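Local coordinates for putative vitamin-B12 independent methionine synthase family protein (Listeria monocytogenes, PDB 1YPX) that probably transfers a methyl group from a methyltetrahydrofolate donor to homocysteine, making methionine without cobalamin and with the help of zinc, at residues Tyr48-Leu58 with Glu347-Val358; Thr136-His144 with Phe161-Tyr169. One frame throughout, in Å; residues are numbered along the deposited sequence.

Interaction 1. Residues Tyr48-Leu58 with Glu347-Val358; sequences YIVEKQKEVGL and EEEQWDKLRYVV
Trp-351 and Val-56 bury the most surface in this contact, and the two meet directly: Val-56 CG1 lies 3.7 Å from Trp-351 CB, close to where the indole leaves its helix. With CG anti to the carbonyl carbon (chi1 -66°), the indole reaches along helix 48-56 past two further side chains. Lys-52 CB packs against its five-membered end, 3.5 Å from Trp-351 NE1, while the six-membered end reaches Tyr-48, whose OH is 3.7 Å from Trp-351 CH2. The lysine then bends at chi2 and leads its ammonium away to a salt bridge with Glu-55 on its own helix, so only its aliphatic root serves the indole. The axes of segments 48-56 and 347-358 cross at -40° with a closest approach of 9.6 Å. In this TIM-barrel-like fold the pairing brings the helix that runs into strand 60-61 against the helix that follows strand 328-332, joining the two ends of the barrel sheet; Val-50 rests on Ile-61 and Val-357 on Ile-299 beneath them. Val-56 also lies over one face of the Arg-355 guanidinium, with CG1 3.7 Å from NH2. Arg-355 NH1 comes near the carbonyl O of Glu-55, but the angle is too poor for a hydrogen bond. Gly-57, the first residue past the helix, closes it with a Schellman motif (phi 120°), and the chain turns so that Leu-58 can reach back to the partner helix. There its two methyls divide the work: CD2 meets Leu-354 CD1 at 3.4 Å, and CD1 meets Val-358 CG2 at 3.5 Å.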
# COMPACT_ATOMS: atom_id res chain seq x y z
N TYR A 48 -10.19 0.24 -18.07
CA TYR A 48 -10.03 1.62 -18.51
C TYR A 48 -8.91 2.34 -17.75
O TYR A 48 -8.10 3.05 -18.36
CB TYR A 48 -11.36 2.37 -18.38
CG TYR A 48 -11.22 3.85 -18.57
CD1 TYR A 48 -11.29 4.71 -17.47
CD2 TYR A 48 -10.94 4.39 -19.83
CE1 TYR A 48 -11.07 6.07 -17.61
CE2 TYR A 48 -10.73 5.76 -19.98
CZ TYR A 48 -10.79 6.59 -18.86
OH TYR A 48 -10.55 7.94 -18.97
N ILE A 49 -8.84 2.15 -16.43
CA ILE A 49 -7.79 2.80 -15.63
C ILE A 49 -6.42 2.13 -15.83
O ILE A 49 -5.37 2.75 -15.62
CB ILE A 49 -8.12 2.83 -14.08
CG1 ILE A 49 -8.11 1.41 -13.49
CG2 ILE A 49 -9.47 3.51 -13.85
CD1 ILE A 49 -8.28 1.38 -11.98
N VAL A 50 -6.43 0.85 -16.23
CA VAL A 50 -5.19 0.13 -16.48
C VAL A 50 -4.45 0.80 -17.63
O VAL A 50 -3.26 1.10 -17.53
CB VAL A 50 -5.44 -1.35 -16.86
CG1 VAL A 50 -4.14 -2.00 -17.35
CG2 VAL A 50 -5.98 -2.11 -15.67
N GLU A 51 -5.15 1.05 -18.74
CA GLU A 51 -4.52 1.69 -19.88
C GLU A 51 -4.05 3.10 -19.55
O GLU A 51 -2.94 3.50 -19.93
CB GLU A 51 -5.45 1.73 -21.10
CG GLU A 51 -5.07 0.74 -22.23
CD GLU A 51 -3.62 0.89 -22.74
OE1 GLU A 51 -2.68 0.62 -21.96
OE2 GLU A 51 -3.42 1.29 -23.91
N LYS A 52 -4.88 3.86 -18.83
CA LYS A 52 -4.54 5.23 -18.46
C LYS A 52 -3.24 5.34 -17.66
O LYS A 52 -2.47 6.29 -17.84
CB LYS A 52 -5.71 5.87 -17.71
CG LYS A 52 -6.95 6.03 -18.58
CD LYS A 52 -6.67 6.90 -19.84
CE LYS A 52 -7.67 6.61 -20.98
NZ LYS A 52 -7.50 7.43 -22.25
N GLN A 53 -2.99 4.38 -16.77
CA GLN A 53 -1.77 4.39 -15.97
C GLN A 53 -0.60 4.16 -16.92
O GLN A 53 0.53 4.63 -16.71
CB GLN A 53 -1.80 3.29 -14.90
CG GLN A 53 -2.90 3.42 -13.84
CD GLN A 53 -2.85 2.30 -12.78
OE1 GLN A 53 -1.85 2.12 -12.07
NE2 GLN A 53 -3.95 1.57 -12.65
N LYS A 54 -0.87 3.45 -18.01
CA LYS A 54 0.18 3.17 -18.98
C LYS A 54 0.38 4.36 -19.91
O LYS A 54 1.52 4.69 -20.25
CB LYS A 54 -0.17 1.87 -19.72
CG LYS A 54 -0.09 0.68 -18.76
CD LYS A 54 -1.09 -0.41 -19.08
CE LYS A 54 -0.71 -1.19 -20.30
NZ LYS A 54 -1.68 -2.29 -20.51
N GLU A 55 -0.70 5.03 -20.29
CA GLU A 55 -0.61 6.20 -21.15
C GLU A 55 0.03 7.41 -20.43
O GLU A 55 0.42 8.39 -21.09
CB GLU A 55 -1.99 6.62 -21.68
CG GLU A 55 -2.61 5.67 -22.70
CD GLU A 55 -4.07 6.01 -23.00
OE1 GLU A 55 -4.81 5.10 -23.46
OE2 GLU A 55 -4.48 7.17 -22.77
N VAL A 56 0.14 7.36 -19.10
CA VAL A 56 0.77 8.47 -18.39
C VAL A 56 2.25 8.18 -18.26
O VAL A 56 3.04 9.10 -18.08
CB VAL A 56 0.15 8.73 -16.97
CG1 VAL A 56 -1.29 9.22 -17.11
CG2 VAL A 56 0.23 7.49 -16.09
N GLY A 57 2.64 6.91 -18.35
CA GLY A 57 4.04 6.56 -18.28
C GLY A 57 4.37 5.63 -17.14
O GLY A 57 5.48 5.08 -17.07
N LEU A 58 3.41 5.46 -16.25
CA LEU A 58 3.59 4.59 -15.09
C LEU A 58 4.03 3.19 -15.49
O LEU A 58 3.66 2.68 -16.55
CB LEU A 58 2.28 4.54 -14.31
CG LEU A 58 2.08 5.58 -13.19
CD1 LEU A 58 2.88 6.87 -13.43
CD2 LEU A 58 0.60 5.87 -13.08
N GLU A 347 -10.75 13.76 -12.32
CA GLU A 347 -9.98 12.73 -12.99
C GLU A 347 -8.84 13.30 -13.83
O GLU A 347 -7.71 12.84 -13.73
CB GLU A 347 -10.91 11.86 -13.85
CG GLU A 347 -11.87 11.01 -13.01
CD GLU A 347 -12.68 10.02 -13.83
OE1 GLU A 347 -12.06 9.14 -14.48
OE2 GLU A 347 -13.93 10.12 -13.83
N GLU A 348 -9.14 14.30 -14.64
CA GLU A 348 -8.15 14.94 -15.50
C GLU A 348 -6.93 15.36 -14.67
O GLU A 348 -5.79 15.02 -14.99
CB GLU A 348 -8.76 16.18 -16.17
CG GLU A 348 -7.87 16.87 -17.20
CD GLU A 348 -8.35 18.28 -17.53
OE1 GLU A 348 -7.97 19.24 -16.81
OE2 GLU A 348 -9.13 18.43 -18.50
N GLU A 349 -7.19 16.09 -13.59
CA GLU A 349 -6.13 16.56 -12.71
C GLU A 349 -5.25 15.40 -12.24
O GLU A 349 -4.02 15.52 -12.20
CB GLU A 349 -6.75 17.29 -11.51
CG GLU A 349 -6.35 18.75 -11.41
CD GLU A 349 -4.96 18.93 -10.82
OE1 GLU A 349 -4.87 19.34 -9.64
OE2 GLU A 349 -3.97 18.66 -11.54
N GLN A 350 -5.90 14.29 -11.89
CA GLN A 350 -5.25 13.07 -11.40
C GLN A 350 -4.11 12.58 -12.30
O GLN A 350 -2.94 12.55 -11.90
CB GLN A 350 -6.30 11.95 -11.24
CG GLN A 350 -5.76 10.61 -10.70
CD GLN A 350 -6.82 9.49 -10.69
OE1 GLN A 350 -7.35 9.12 -11.73
NE2 GLN A 350 -7.11 8.97 -9.51
N TRP A 351 -4.47 12.17 -13.51
CA TRP A 351 -3.48 11.67 -14.45
C TRP A 351 -2.44 12.72 -14.81
O TRP A 351 -1.30 12.39 -15.13
CB TRP A 351 -4.17 11.12 -15.71
CG TRP A 351 -5.02 9.88 -15.42
CD1 TRP A 351 -4.59 8.68 -14.90
CD2 TRP A 351 -6.44 9.75 -15.60
NE1 TRP A 351 -5.65 7.82 -14.75
CE2 TRP A 351 -6.80 8.45 -15.17
CE3 TRP A 351 -7.44 10.60 -16.08
CZ2 TRP A 351 -8.12 7.98 -15.21
CZ3 TRP A 351 -8.76 10.14 -16.12
CH2 TRP A 351 -9.08 8.84 -15.69
N ASP A 352 -2.82 13.99 -14.73
CA ASP A 352 -1.86 15.04 -15.04
C ASP A 352 -0.77 15.06 -13.99
O ASP A 352 0.42 15.18 -14.30
CB ASP A 352 -2.57 16.40 -15.12
CG ASP A 352 -3.24 16.61 -16.47
OD1 ASP A 352 -3.83 17.70 -16.68
OD2 ASP A 352 -3.17 15.68 -17.31
N LYS A 353 -1.16 14.93 -12.73
CA LYS A 353 -0.18 14.90 -11.66
C LYS A 353 0.69 13.64 -11.78
O LYS A 353 1.81 13.61 -11.30
CB LYS A 353 -0.87 14.96 -10.30
CG LYS A 353 -1.50 16.30 -10.01
CD LYS A 353 -2.20 16.29 -8.66
CE LYS A 353 -2.23 17.68 -8.04
NZ LYS A 353 -0.84 18.18 -7.78
N LEU A 354 0.16 12.60 -12.43
CA LEU A 354 0.92 11.36 -12.61
C LEU A 354 2.00 11.52 -13.67
O LEU A 354 3.13 11.08 -13.49
CB LEU A 354 0.00 10.19 -12.99
CG LEU A 354 -0.79 9.55 -11.84
CD1 LEU A 354 -1.61 8.39 -12.38
CD2 LEU A 354 0.16 9.08 -10.76
N ARG A 355 1.64 12.16 -14.78
CA ARG A 355 2.58 12.40 -15.86
C ARG A 355 3.63 13.34 -15.27
O ARG A 355 4.79 13.36 -15.69
CB ARG A 355 1.86 13.07 -17.04
CG ARG A 355 0.39 12.67 -17.17
CD ARG A 355 -0.25 13.21 -18.45
NE ARG A 355 -0.01 12.34 -19.60
CZ ARG A 355 -0.95 11.61 -20.19
NH1 ARG A 355 -0.65 10.84 -21.24
NH2 ARG A 355 -2.20 11.67 -19.74
N TYR A 356 3.21 14.13 -14.29
CA TYR A 356 4.11 15.07 -13.63
C TYR A 356 5.16 14.26 -12.85
O TYR A 356 6.35 14.60 -12.83
CB TYR A 356 3.31 15.97 -12.69
CG TYR A 356 4.09 17.13 -12.10
CD1 TYR A 356 3.95 17.45 -10.75
CD2 TYR A 356 4.92 17.93 -12.88
CE1 TYR A 356 4.60 18.54 -10.19
CE2 TYR A 356 5.59 19.03 -12.33
CZ TYR A 356 5.41 19.33 -10.99
OH TYR A 356 6.03 20.43 -10.42
N VAL A 357 4.71 13.19 -12.20
CA VAL A 357 5.60 12.30 -11.46
C VAL A 357 6.56 11.63 -12.45
O VAL A 357 7.76 11.52 -12.21
CB VAL A 357 4.81 11.20 -10.71
CG1 VAL A 357 5.77 10.17 -10.15
CG2 VAL A 357 3.96 11.82 -9.59
N VAL A 358 6.01 11.18 -13.59
CA VAL A 358 6.82 10.52 -14.62
C VAL A 358 7.87 11.45 -15.23
O VAL A 358 8.99 11.01 -15.53
CB VAL A 358 5.94 9.99 -15.79
CG1 VAL A 358 6.84 9.43 -16.89
CG2 VAL A 358 4.97 8.91 -15.30

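Interaction 2. Residues Thr136-His144 with Phe161-Tyr169; sequences TIPSPAMLH and FANDLATAY
Tyr-169 meets Pro-140 face on: Pro-140 CB sits 3.5 Å from the centroid of the tyrosine ring and 18° off its normal, a CH-pi contact. The proline's CD lies above the same face, out toward Tyr-169 CE1 and CZ. At the far end of the ring the hydroxyl gives a hydrogen bond to the carbonyl of Pro-138, OH to O 2.6 Å. It approaches at a C=O...O angle of 130° from above the carbonyl plane, 49° out of it. Ile-137 CD1 completes this group, 3.6 Å from Tyr-169 CE1, the isoleucine and tyrosine lying alongside with their ends pointing opposite ways. One turn earlier on the helix, Leu-165 CD1 meets Leu-143 CD2, and Leu-165 CD2 lies 3.4 Å from Pro-140 O. Another turn back, Phe-161 offers its edge to His-144, Phe-161 CE2 to His-144 CD2 3.8 Å; the His-144 ring also packs edge-to-face with Tyr-217. Behind the first shell, Ser-139 is held by a hydrogen bond to Asp-188, and Ile-137 is bonded through its backbone to Gln-185 and Asp-187 of the next strand. Ile-221 of helix 213-224 touches Pro-140, and Ile-109 touches Leu-165. Strand 132-138, helix 158-178 and the parallel neighbouring strand 183-188 thus form a beta-alpha-beta crossover, the connection by which a TIM-barrel fold passes from strand to strand.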
# COMPACT_ATOMS: atom_id res chain seq x y z
N THR A 136 -2.23 -4.08 -3.51
CA THR A 136 -2.16 -3.47 -2.19
C THR A 136 -3.14 -4.15 -1.23
O THR A 136 -4.29 -4.41 -1.58
CB THR A 136 -2.55 -1.94 -2.22
OG1 THR A 136 -3.95 -1.80 -2.49
CG2 THR A 136 -1.77 -1.20 -3.31
N ILE A 137 -2.67 -4.45 -0.02
CA ILE A 137 -3.54 -5.04 0.99
C ILE A 137 -3.14 -4.33 2.27
O ILE A 137 -2.08 -3.71 2.33
CB ILE A 137 -3.32 -6.58 1.17
CG1 ILE A 137 -1.92 -6.86 1.73
CG2 ILE A 137 -3.50 -7.31 -0.16
CD1 ILE A 137 -1.64 -8.33 1.93
N PRO A 138 -4.01 -4.36 3.29
CA PRO A 138 -3.64 -3.69 4.53
C PRO A 138 -2.55 -4.49 5.21
O PRO A 138 -2.38 -5.69 4.96
CB PRO A 138 -4.93 -3.70 5.35
CG PRO A 138 -5.69 -4.87 4.79
CD PRO A 138 -5.44 -4.73 3.31
N SER A 139 -1.82 -3.80 6.07
CA SER A 139 -0.74 -4.38 6.84
C SER A 139 -1.33 -5.31 7.89
O SER A 139 -2.41 -5.07 8.41
CB SER A 139 0.02 -3.25 7.53
OG SER A 139 1.04 -3.75 8.37
N PRO A 140 -0.64 -6.41 8.22
CA PRO A 140 -1.24 -7.28 9.24
C PRO A 140 -1.50 -6.55 10.56
O PRO A 140 -2.43 -6.88 11.28
CB PRO A 140 -0.22 -8.41 9.36
CG PRO A 140 1.07 -7.75 9.05
CD PRO A 140 0.72 -6.85 7.87
N ALA A 141 -0.68 -5.54 10.87
CA ALA A 141 -0.83 -4.78 12.10
C ALA A 141 -2.10 -3.95 12.07
O ALA A 141 -2.50 -3.36 13.08
CB ALA A 141 0.38 -3.88 12.32
N MSE A 142 -2.74 -3.89 10.91
CA MSE A 142 -3.97 -3.13 10.76
C MSE A 142 -5.14 -3.88 11.39
O MSE A 142 -6.14 -3.28 11.80
CB MSE A 142 -4.24 -2.84 9.28
CG MSE A 142 -3.43 -1.66 8.74
SE MSE A 142 -4.27 0.07 9.09
CE MSE A 142 -3.92 0.27 10.98
N LEU A 143 -5.02 -5.21 11.47
CA LEU A 143 -6.06 -6.05 12.05
C LEU A 143 -5.96 -6.01 13.56
O LEU A 143 -6.97 -5.97 14.27
CB LEU A 143 -5.90 -7.51 11.59
CG LEU A 143 -6.93 -8.50 12.15
CD1 LEU A 143 -8.33 -7.99 11.88
CD2 LEU A 143 -6.74 -9.85 11.52
N HIS A 144 -4.73 -6.03 14.05
CA HIS A 144 -4.47 -5.98 15.47
C HIS A 144 -5.14 -4.76 16.10
O HIS A 144 -5.83 -4.88 17.11
CB HIS A 144 -2.96 -5.94 15.72
CG HIS A 144 -2.58 -5.78 17.16
ND1 HIS A 144 -2.66 -4.57 17.82
CD2 HIS A 144 -2.07 -6.66 18.05
CE1 HIS A 144 -2.23 -4.72 19.06
NE2 HIS A 144 -1.86 -5.98 19.22
N PHE A 161 -2.33 -14.87 19.11
CA PHE A 161 -2.99 -14.05 18.10
C PHE A 161 -2.02 -13.59 17.01
O PHE A 161 -2.28 -13.77 15.82
CB PHE A 161 -3.63 -12.82 18.75
CG PHE A 161 -4.18 -11.84 17.76
CD1 PHE A 161 -5.18 -12.21 16.87
CD2 PHE A 161 -3.72 -10.52 17.75
CE1 PHE A 161 -5.71 -11.28 15.97
CE2 PHE A 161 -4.25 -9.58 16.85
CZ PHE A 161 -5.24 -9.96 15.96
N ALA A 162 -0.88 -13.02 17.43
CA ALA A 162 0.13 -12.54 16.49
C ALA A 162 0.67 -13.65 15.61
O ALA A 162 0.84 -13.46 14.40
CB ALA A 162 1.28 -11.87 17.25
N ASN A 163 0.94 -14.81 16.19
CA ASN A 163 1.45 -15.92 15.39
C ASN A 163 0.53 -16.33 14.24
O ASN A 163 0.95 -16.30 13.09
CB ASN A 163 1.74 -17.13 16.27
CG ASN A 163 2.73 -16.84 17.37
OD1 ASN A 163 3.16 -17.74 18.10
ND2 ASN A 163 3.11 -15.56 17.51
N ASP A 164 -0.71 -16.69 14.55
CA ASP A 164 -1.67 -17.12 13.53
C ASP A 164 -1.83 -16.06 12.44
O ASP A 164 -1.85 -16.38 11.25
CB ASP A 164 -3.05 -17.42 14.15
CG ASP A 164 -3.01 -18.56 15.18
OD1 ASP A 164 -4.10 -18.95 15.67
OD2 ASP A 164 -1.92 -19.07 15.50
N LEU A 165 -1.99 -14.81 12.86
CA LEU A 165 -2.16 -13.70 11.94
C LEU A 165 -0.98 -13.63 10.95
O LEU A 165 -1.17 -13.38 9.76
CB LEU A 165 -2.33 -12.39 12.72
CG LEU A 165 -2.52 -11.06 11.97
CD1 LEU A 165 -3.77 -11.13 11.11
CD2 LEU A 165 -2.62 -9.89 12.95
N ALA A 166 0.23 -13.87 11.44
CA ALA A 166 1.43 -13.85 10.60
C ALA A 166 1.43 -15.01 9.58
O ALA A 166 1.83 -14.83 8.43
CB ALA A 166 2.69 -13.90 11.49
N THR A 167 1.00 -16.21 10.01
CA THR A 167 0.93 -17.36 9.12
C THR A 167 -0.18 -17.09 8.13
O THR A 167 -0.07 -17.43 6.95
CB THR A 167 0.59 -18.68 9.87
OG1 THR A 167 1.69 -19.07 10.70
CG2 THR A 167 0.32 -19.82 8.88
N ALA A 168 -1.26 -16.48 8.60
CA ALA A 168 -2.35 -16.15 7.69
C ALA A 168 -1.77 -15.28 6.59
O ALA A 168 -2.16 -15.39 5.42
CB ALA A 168 -3.46 -15.41 8.43
N TYR A 169 -0.82 -14.41 6.95
CA TYR A 169 -0.18 -13.55 5.97
C TYR A 169 0.88 -14.27 5.14
O TYR A 169 1.01 -14.00 3.94
CB TYR A 169 0.39 -12.29 6.64
CG TYR A 169 -0.54 -11.08 6.56
CD1 TYR A 169 -0.38 -10.10 5.58
CD2 TYR A 169 -1.61 -10.94 7.45
CE1 TYR A 169 -1.25 -9.01 5.49
CE2 TYR A 169 -2.50 -9.85 7.37
CZ TYR A 169 -2.31 -8.89 6.38
OH TYR A 169 -3.17 -7.82 6.28

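How the interactions relate
After helix 19-30 the chain forms helix 35-56, whose last turns and the residues just after them, 48-58, open interaction 1. Strand 60-61 follows and, some 70 residues on, strand 132-138, where interaction 2 opens: a loop of 16 residues, 145-160, closes when 161-169 returns to the end of that strand. The chain continues through the remaining strands of the parallel sheet to 328-332, and 347-358 then closes interaction 1 over a span of 288 residues, within which the whole of interaction 2 falls. Interaction 1 pairs an early helix with the last one; interaction 2 fastens one crossover. Their centres are about 32 Å apart, on opposite sides of the chain's centre, and they do not touch.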